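Local structure of mRNA interferase (Mycobacterium tuberculosis, 6L2A) at residues A[31-36]-A[51-56]; A[64-69]-A[83-88]. The protein probably acts as the toxin of a type II toxin-antitoxin system, an RNA endonuclease of the PemK/MazF family that cleaves messenger RNA. The protein carries 6 engineered substitutions. All blocks are in the same frame, centred on the assembly; numbering follows the deposited sequence.

Interaction 1. Residues A[31-36]-A[51-56]; sequences VVVSND and TVVPVT
Two central strands of the antiparallel, SH3-like sheet of the MazF fold meet where Val31 to Ser34 run against Thr51 to Val55. Val31 and Val53 form a hydrogen-bonded pair (Val31 N to Val53 O 2.8 Å, Val53 N to Val31 O 2.7 Å); Val32 and Val52 follow as a non-hydrogen-bonded pair. Beyond them residues 33-36 leave the strand, and Thr51 O takes two N-H groups from the same face of its plane: Val33 N at 2.9 Å, almost straight, and Ser34 N at 3.3 Å. Ser34 OG, at chi1 44°, folds back and accepts Thr51 N at 3.2 Å; it also bonds Asn39. Beta-branched valines suit the extended backbone. Val31 and Val55 cross obliquely, CG2 to CG2 at 3.7 Å; the side chains of Val33 and Val53 lie at about a right angle, Val33 CG1 touching Val53 CG2 at 3.7 Å, beneath Leu110 and Leu114 of helix 104-117. Thr51 turns CG2 to Val33 and OG1 to Ser89 and to His117 of the second subunit. Where the pairing ends, the serine hydroxyl thus takes over as acceptor for Thr51 N while Val33 O bonds Arg8 NE, beside a mainly aliphatic layer of valine methyls.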
ATOM      1  N   VAL A  31       2.140   9.631  -5.911  1.00 15.28           N
ATOM      2  CA  VAL A  31       2.657  10.314  -4.729  1.00 15.03           C
ATOM      3  C   VAL A  31       3.448   9.320  -3.890  1.00 15.64           C
ATOM      4  O   VAL A  31       2.941   8.245  -3.549  1.00 16.29           O
ATOM      5  CB  VAL A  31       1.519  10.934  -3.898  1.00 10.77           C
ATOM      6  CG1 VAL A  31       2.089  11.704  -2.708  1.00 14.02           C
ATOM      7  CG2 VAL A  31       0.646  11.834  -4.763  1.00 15.53           C
ATOM      8  N   VAL A  32       4.684   9.680  -3.547  1.00 14.66           N
ATOM      9  CA  VAL A  32       5.483   8.862  -2.639  1.00 16.67           C
ATOM     10  C   VAL A  32       4.903   8.957  -1.234  1.00 15.64           C
ATOM     11  O   VAL A  32       4.735  10.057  -0.692  1.00 14.50           O
ATOM     12  CB  VAL A  32       6.950   9.315  -2.657  1.00 14.69           C
ATOM     13  CG1 VAL A  32       7.763   8.490  -1.672  1.00 12.61           C
ATOM     14  CG2 VAL A  32       7.529   9.221  -4.066  1.00 15.10           C
ATOM     15  N   VAL A  33       4.606   7.805  -0.628  1.00 14.43           N
ATOM     16  CA  VAL A  33       4.007   7.798   0.705  1.00 14.42           C
ATOM     17  C   VAL A  33       4.779   6.912   1.677  1.00 15.69           C
ATOM     18  O   VAL A  33       4.466   6.876   2.874  1.00 16.71           O
ATOM     19  CB  VAL A  33       2.526   7.378   0.652  1.00 18.15           C
ATOM     20  CG1 VAL A  33       1.716   8.394  -0.138  1.00 13.39           C
ATOM     21  CG2 VAL A  33       2.378   5.982   0.061  1.00 15.73           C
ATOM     22  N   SER A  34       5.781   6.187   1.191  1.00 15.43           N
ATOM     23  CA  SER A  34       6.675   5.506   2.117  1.00 14.35           C
ATOM     24  C   SER A  34       7.467   6.541   2.914  1.00 15.33           C
ATOM     25  O   SER A  34       7.764   7.633   2.427  1.00 13.79           O
ATOM     26  CB  SER A  34       7.616   4.557   1.372  1.00 17.56           C
ATOM     27  OG  SER A  34       8.155   5.151   0.204  1.00 20.39           O
ATOM     28  N   ASN A  35       7.786   6.199   4.162  1.00 16.26           N
ATOM     29  CA  ASN A  35       8.480   7.141   5.030  1.00 15.30           C
ATOM     30  C   ASN A  35       9.884   7.429   4.499  1.00 17.72           C
ATOM     31  O   ASN A  35      10.468   6.650   3.740  1.00 15.22           O
ATOM     32  CB  ASN A  35       8.542   6.613   6.467  1.00 16.50           C
ATOM     33  CG  ASN A  35       9.527   5.471   6.633  1.00 19.12           C
ATOM     34  OD1 ASN A  35      10.728   5.688   6.780  1.00 20.21           O
ATOM     35  ND2 ASN A  35       9.019   4.245   6.623  1.00 20.36           N
ATOM     36  N   ASP A  36      10.429   8.576   4.913  1.00 14.99           N
ATOM     37  CA  ASP A  36      11.684   9.046   4.339  1.00 15.24           C
ATOM     38  C   ASP A  36      12.908   8.307   4.866  1.00 19.65           C
ATOM     39  O   ASP A  36      13.974   8.396   4.246  1.00 14.56           O
ATOM     40  CB  ASP A  36      11.842  10.549   4.572  1.00 15.98           C
ATOM     41  CG  ASP A  36      11.145  11.377   3.507  1.00 19.85           C
ATOM     42  OD1 ASP A  36      10.830  10.817   2.434  1.00 18.26           O
ATOM     43  OD2 ASP A  36      10.917  12.581   3.736  1.00 25.03           O
ATOM     44  N   THR A  51       6.889   3.049  -1.814  1.00 16.33           N
ATOM     45  CA  THR A  51       5.442   2.900  -1.834  1.00 12.82           C
ATOM     46  C   THR A  51       4.824   4.189  -2.356  1.00 17.53           C
ATOM     47  O   THR A  51       5.168   5.278  -1.888  1.00 16.49           O
ATOM     48  CB  THR A  51       4.906   2.557  -0.445  1.00 18.30           C
ATOM     49  OG1 THR A  51       5.480   1.317  -0.014  1.00 17.50           O
ATOM     50  CG2 THR A  51       3.401   2.414  -0.487  1.00 22.35           C
ATOM     51  N   VAL A  52       3.935   4.063  -3.343  1.00 14.54           N
ATOM     52  CA  VAL A  52       3.367   5.214  -4.029  1.00 13.60           C
ATOM     53  C   VAL A  52       1.850   5.097  -4.077  1.00 18.66           C
ATOM     54  O   VAL A  52       1.278   4.009  -3.984  1.00 16.78           O
ATOM     55  CB  VAL A  52       3.927   5.378  -5.460  1.00 14.74           C
ATOM     56  CG1 VAL A  52       5.438   5.566  -5.425  1.00 14.25           C
ATOM     57  CG2 VAL A  52       3.543   4.181  -6.322  1.00 16.27           C
ATOM     58  N   VAL A  53       1.207   6.248  -4.238  1.00 15.61           N
ATOM     59  CA  VAL A  53      -0.239   6.344  -4.417  1.00 13.82           C
ATOM     60  C   VAL A  53      -0.512   6.928  -5.800  1.00 15.33           C
ATOM     61  O   VAL A  53      -0.165   8.090  -6.058  1.00 18.46           O
ATOM     62  CB  VAL A  53      -0.875   7.192  -3.305  1.00 15.08           C
ATOM     63  CG1 VAL A  53      -2.292   7.569  -3.667  1.00 14.38           C
ATOM     64  CG2 VAL A  53      -0.846   6.430  -1.988  1.00 14.93           C
ATOM     65  N   PRO A  54      -1.110   6.166  -6.714  1.00 19.84           N
ATOM     66  CA  PRO A  54      -1.326   6.674  -8.072  1.00 17.37           C
ATOM     67  C   PRO A  54      -2.292   7.845  -8.098  1.00 18.21           C
ATOM     68  O   PRO A  54      -3.162   7.994  -7.237  1.00 18.47           O
ATOM     69  CB  PRO A  54      -1.905   5.466  -8.820  1.00 18.17           C
ATOM     70  CG  PRO A  54      -1.497   4.282  -8.010  1.00 21.95           C
ATOM     71  CD  PRO A  54      -1.485   4.751  -6.588  1.00 20.32           C
ATOM     72  N   VAL A  55      -2.131   8.676  -9.122  1.00 18.20           N
ATOM     73  CA  VAL A  55      -2.880   9.913  -9.282  1.00 18.95           C
ATOM     74  C   VAL A  55      -3.572   9.883 -10.638  1.00 19.46           C
ATOM     75  O   VAL A  55      -2.990   9.429 -11.629  1.00 27.86           O
ATOM     76  CB  VAL A  55      -1.939  11.130  -9.148  1.00 24.82           C
ATOM     77  CG1 VAL A  55      -2.601  12.380  -9.639  1.00 33.04           C
ATOM     78  CG2 VAL A  55      -1.509  11.300  -7.700  1.00 23.46           C
ATOM     79  N   THR A  56      -4.823  10.346 -10.678  1.00 21.35           N
ATOM     80  CA  THR A  56      -5.610  10.367 -11.906  1.00 20.97           C
ATOM     81  C   THR A  56      -6.254  11.734 -12.092  1.00 28.09           C
ATOM     82  O   THR A  56      -6.517  12.453 -11.126  1.00 25.54           O
ATOM     83  CB  THR A  56      -6.703   9.287 -11.904  1.00 33.40           C
ATOM     84  OG1 THR A  56      -7.513   9.423 -13.079  1.00 26.42           O
ATOM     85  CG2 THR A  56      -7.585   9.423 -10.674  1.00 22.83           C
TER

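Interaction 2. Residues A[64-69]-A[83-88]; sequences PFQVLL and QAEQIR
Gln66 NE2 donates to Glu85 OE2 over 2.9 Å, the one well-formed hydrogen bond across the contact. The oxygen lies in the plane of the glutamine amide, but the donor, on the syn side of OE2, stands 34° out of the carboxylate plane. Gln83 NE2 adds a weak bond to the same oxygen. The other oxygen, OE1, is buried without a polar partner; it sits in the plane of the Phe65 ring at its edge, 3.2 Å from Phe65 CD1, where the slightly positive edge hydrogen at CD1 may partly compensate the charge. Ring and carboxylate are tilted 76° apart. Glu85 reaches this place because its chain bends at chi2 (-79°), turning the carboxylate back toward Phe65 and Gln66. Behind these side chains, strand 66-69 pairs antiparallel with the end of strand 80-83: Gln66 and Gln83 form a non-hydrogen-bonded pair with CA atoms 4.8 Å apart. There the backbone after Gln83 turns into a short 3-10 segment at Ala84 and Glu85, and Ala84 N makes only a weak bond to Phe65 O, while Ala84 CB lies 3.2 Å from Phe65 O. Further out, Gln66 OE1 accepts from Tyr63 N and Lys81 NZ, which fixes the amide flip and presents NE2 to Glu85. The Phe65 ring lies nearly parallel to that of Tyr63, and Glu85 also touches His117 of helix 104-117.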
ATOM      1  N   PRO A  64     -13.677   9.444   0.082  1.00 21.73           N
ATOM      2  CA  PRO A  64     -12.883   9.822   1.264  1.00 20.65           C
ATOM      3  C   PRO A  64     -11.544   9.112   1.358  1.00 24.42           C
ATOM      4  O   PRO A  64     -10.686   9.552   2.135  1.00 24.34           O
ATOM      5  CB  PRO A  64     -13.791   9.443   2.442  1.00 22.29           C
ATOM      6  CG  PRO A  64     -15.127   9.169   1.856  1.00 25.34           C
ATOM      7  CD  PRO A  64     -14.901   8.720   0.466  1.00 18.29           C
ATOM      8  N   PHE A  65     -11.344   8.022   0.618  1.00 17.63           N
ATOM      9  CA  PHE A  65     -10.040   7.386   0.504  1.00 16.53           C
ATOM     10  C   PHE A  65      -9.226   7.957  -0.650  1.00 21.29           C
ATOM     11  O   PHE A  65      -8.247   7.336  -1.079  1.00 14.54           O
ATOM     12  CB  PHE A  65     -10.199   5.870   0.356  1.00 16.75           C
ATOM     13  CG  PHE A  65     -11.259   5.459  -0.627  1.00 19.88           C
ATOM     14  CD1 PHE A  65     -10.960   5.316  -1.972  1.00 15.91           C
ATOM     15  CD2 PHE A  65     -12.554   5.206  -0.203  1.00 22.91           C
ATOM     16  CE1 PHE A  65     -11.932   4.933  -2.876  1.00 20.94           C
ATOM     17  CE2 PHE A  65     -13.533   4.822  -1.105  1.00 22.30           C
ATOM     18  CZ  PHE A  65     -13.220   4.684  -2.441  1.00 24.77           C
ATOM     19  N   GLN A  66      -9.621   9.121  -1.163  1.00 17.88           N
ATOM     20  CA  GLN A  66      -8.919   9.815  -2.228  1.00 22.14           C
ATOM     21  C   GLN A  66      -8.799  11.284  -1.846  1.00 20.32           C
ATOM     22  O   GLN A  66      -9.579  11.796  -1.039  1.00 20.84           O
ATOM     23  CB  GLN A  66      -9.646   9.661  -3.573  1.00 19.35           C
ATOM     24  CG  GLN A  66      -9.968   8.214  -3.929  1.00 21.03           C
ATOM     25  CD  GLN A  66     -10.951   8.096  -5.077  1.00 24.20           C
ATOM     26  OE1 GLN A  66     -11.747   9.002  -5.321  1.00 23.34           O
ATOM     27  NE2 GLN A  66     -10.907   6.970  -5.783  1.00 21.74           N
ATOM     28  N   VAL A  67      -7.811  11.966  -2.423  1.00 18.98           N
ATOM     29  CA  VAL A  67      -7.500  13.344  -2.051  1.00 18.34           C
ATOM     30  C   VAL A  67      -7.364  14.185  -3.312  1.00 17.92           C
ATOM     31  O   VAL A  67      -6.550  13.871  -4.189  1.00 16.89           O
ATOM     32  CB  VAL A  67      -6.221  13.443  -1.202  1.00 18.30           C
ATOM     33  CG1 VAL A  67      -5.940  14.897  -0.840  1.00 18.51           C
ATOM     34  CG2 VAL A  67      -6.350  12.598   0.059  1.00 15.84           C
ATOM     35  N   LEU A  68      -8.140  15.261  -3.393  1.00 19.54           N
ATOM     36  CA  LEU A  68      -8.024  16.201  -4.501  1.00 21.33           C
ATOM     37  C   LEU A  68      -6.701  16.954  -4.416  1.00 24.01           C
ATOM     38  O   LEU A  68      -6.372  17.535  -3.376  1.00 21.29           O
ATOM     39  CB  LEU A  68      -9.197  17.182  -4.477  1.00 23.62           C
ATOM     40  CG  LEU A  68      -9.183  18.360  -5.457  1.00 26.21           C
ATOM     41  CD1 LEU A  68      -9.400  17.883  -6.881  1.00 29.15           C
ATOM     42  CD2 LEU A  68     -10.232  19.387  -5.066  1.00 45.42           C
ATOM     43  N   LEU A  69      -5.939  16.939  -5.508  1.00 17.83           N
ATOM     44  CA  LEU A  69      -4.643  17.607  -5.584  1.00 21.36           C
ATOM     45  C   LEU A  69      -4.743  18.772  -6.562  1.00 27.48           C
ATOM     46  O   LEU A  69      -4.982  18.564  -7.756  1.00 24.93           O
ATOM     47  CB  LEU A  69      -3.547  16.632  -6.017  1.00 20.45           C
ATOM     48  CG  LEU A  69      -3.359  15.383  -5.151  1.00 17.46           C
ATOM     49  CD1 LEU A  69      -2.283  14.476  -5.731  1.00 22.99           C
ATOM     50  CD2 LEU A  69      -3.022  15.775  -3.720  1.00 14.49           C
ATOM     51  N   GLN A  83      -5.256   8.341  -5.333  1.00 18.36           N
ATOM     52  CA  GLN A  83      -6.134   7.203  -5.073  1.00 22.32           C
ATOM     53  C   GLN A  83      -5.433   6.278  -4.082  1.00 16.07           C
ATOM     54  O   GLN A  83      -4.675   5.389  -4.474  1.00 16.39           O
ATOM     55  CB  GLN A  83      -6.467   6.474  -6.369  1.00 16.91           C
ATOM     56  CG  GLN A  83      -7.063   7.355  -7.451  1.00 18.85           C
ATOM     57  CD  GLN A  83      -7.368   6.578  -8.716  1.00 30.22           C
ATOM     58  OE1 GLN A  83      -6.576   6.567  -9.659  1.00 33.83           O
ATOM     59  NE2 GLN A  83      -8.518   5.916  -8.741  1.00 29.59           N
ATOM     60  N   ALA A  84      -5.696   6.488  -2.789  1.00 16.09           N
ATOM     61  CA  ALA A  84      -5.058   5.670  -1.764  1.00 18.50           C
ATOM     62  C   ALA A  84      -5.469   4.207  -1.849  1.00 22.53           C
ATOM     63  O   ALA A  84      -4.712   3.339  -1.399  1.00 17.85           O
ATOM     64  CB  ALA A  84      -5.373   6.215  -0.371  1.00 17.65           C
ATOM     65  N   GLU A  85      -6.642   3.911  -2.415  1.00 17.83           N
ATOM     66  CA  GLU A  85      -7.049   2.522  -2.588  1.00 20.01           C
ATOM     67  C   GLU A  85      -6.247   1.808  -3.668  1.00 21.95           C
ATOM     68  O   GLU A  85      -6.356   0.584  -3.789  1.00 21.67           O
ATOM     69  CB  GLU A  85      -8.548   2.443  -2.905  1.00 20.32           C
ATOM     70  CG  GLU A  85      -8.933   2.681  -4.368  1.00 21.22           C
ATOM     71  CD  GLU A  85      -8.949   4.150  -4.772  1.00 27.62           C
ATOM     72  OE1 GLU A  85      -8.478   5.005  -3.993  1.00 17.87           O
ATOM     73  OE2 GLU A  85      -9.445   4.450  -5.878  1.00 28.57           O
ATOM     74  N   GLN A  86      -5.441   2.536  -4.445  1.00 18.21           N
ATOM     75  CA  GLN A  86      -4.603   1.953  -5.484  1.00 22.48           C
ATOM     76  C   GLN A  86      -3.134   1.917  -5.081  1.00 20.46           C
ATOM     77  O   GLN A  86      -2.262   1.831  -5.950  1.00 23.67           O
ATOM     78  CB  GLN A  86      -4.776   2.721  -6.795  1.00 24.55           C
ATOM     79  CG  GLN A  86      -6.218   2.838  -7.260  1.00 30.45           C
ATOM     80  CD  GLN A  86      -6.500   1.999  -8.488  1.00 43.55           C
ATOM     81  OE1 GLN A  86      -6.510   0.768  -8.425  1.00 49.36           O
ATOM     82  NE2 GLN A  86      -6.727   2.660  -9.617  1.00 46.57           N
ATOM     83  N   ILE A  87      -2.852   1.975  -3.777  1.00 17.15           N
ATOM     84  CA  ILE A  87      -1.480   2.046  -3.285  1.00 14.11           C
ATOM     85  C   ILE A  87      -0.678   0.838  -3.757  1.00 31.02           C
ATOM     86  O   ILE A  87      -1.172  -0.297  -3.774  1.00 22.06           O
ATOM     87  CB  ILE A  87      -1.504   2.159  -1.750  1.00 21.18           C
ATOM     88  CG1 ILE A  87      -0.095   2.188  -1.159  1.00 21.36           C
ATOM     89  CG2 ILE A  87      -2.323   1.026  -1.137  1.00 26.77           C
ATOM     90  CD1 ILE A  87      -0.093   2.401   0.343  1.00 23.13           C
ATOM     91  N   ARG A  88       0.566   1.086  -4.177  1.00 22.63           N
ATOM     92  CA  ARG A  88       1.456   0.033  -4.647  1.00 29.61           C
ATOM     93  C   ARG A  88       2.869   0.292  -4.149  1.00 25.36           C
ATOM     94  O   ARG A  88       3.259   1.430  -3.879  1.00 20.10           O
ATOM     95  CB  ARG A  88       1.519  -0.070  -6.179  1.00 26.23           C
ATOM     96  CG  ARG A  88       0.301   0.394  -6.940  1.00 48.08           C
ATOM     97  CD  ARG A  88      -0.650  -0.753  -7.220  1.00 48.07           C
ATOM     98  NE  ARG A  88      -1.531  -0.448  -8.342  1.00 41.59           N
ATOM     99  CZ  ARG A  88      -1.191  -0.614  -9.616  1.00 62.61           C
ATOM    100  NH1 ARG A  88      -2.051  -0.312 -10.580  1.00 65.71           N
ATOM    101  NH2 ARG A  88       0.010  -1.085  -9.928  1.00 55.81           N
TER

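Interaction 1 lies near the centre of the chain, with every touching residue buried, whereas interaction 2 sits farther out, where some of its touching residues are partly exposed. Strand 49-56 joins the two: Val52 N lies 2.8 Å from Arg88 O, and Pro54 O lies 2.9 Å from Gln83 N, both probable hydrogen bonds. Residues 83-88 therefore line the same strand that residues 31-36 pair with. The chemistry follows the location. In 31-36 with 51-56, main-chain bonds and valine methyls dominate; in 64-69 with 83-88, one bridge and a weak backbone bond are supplemented by amide, carboxylate and aromatic groups. Both contacts also reach the second subunit.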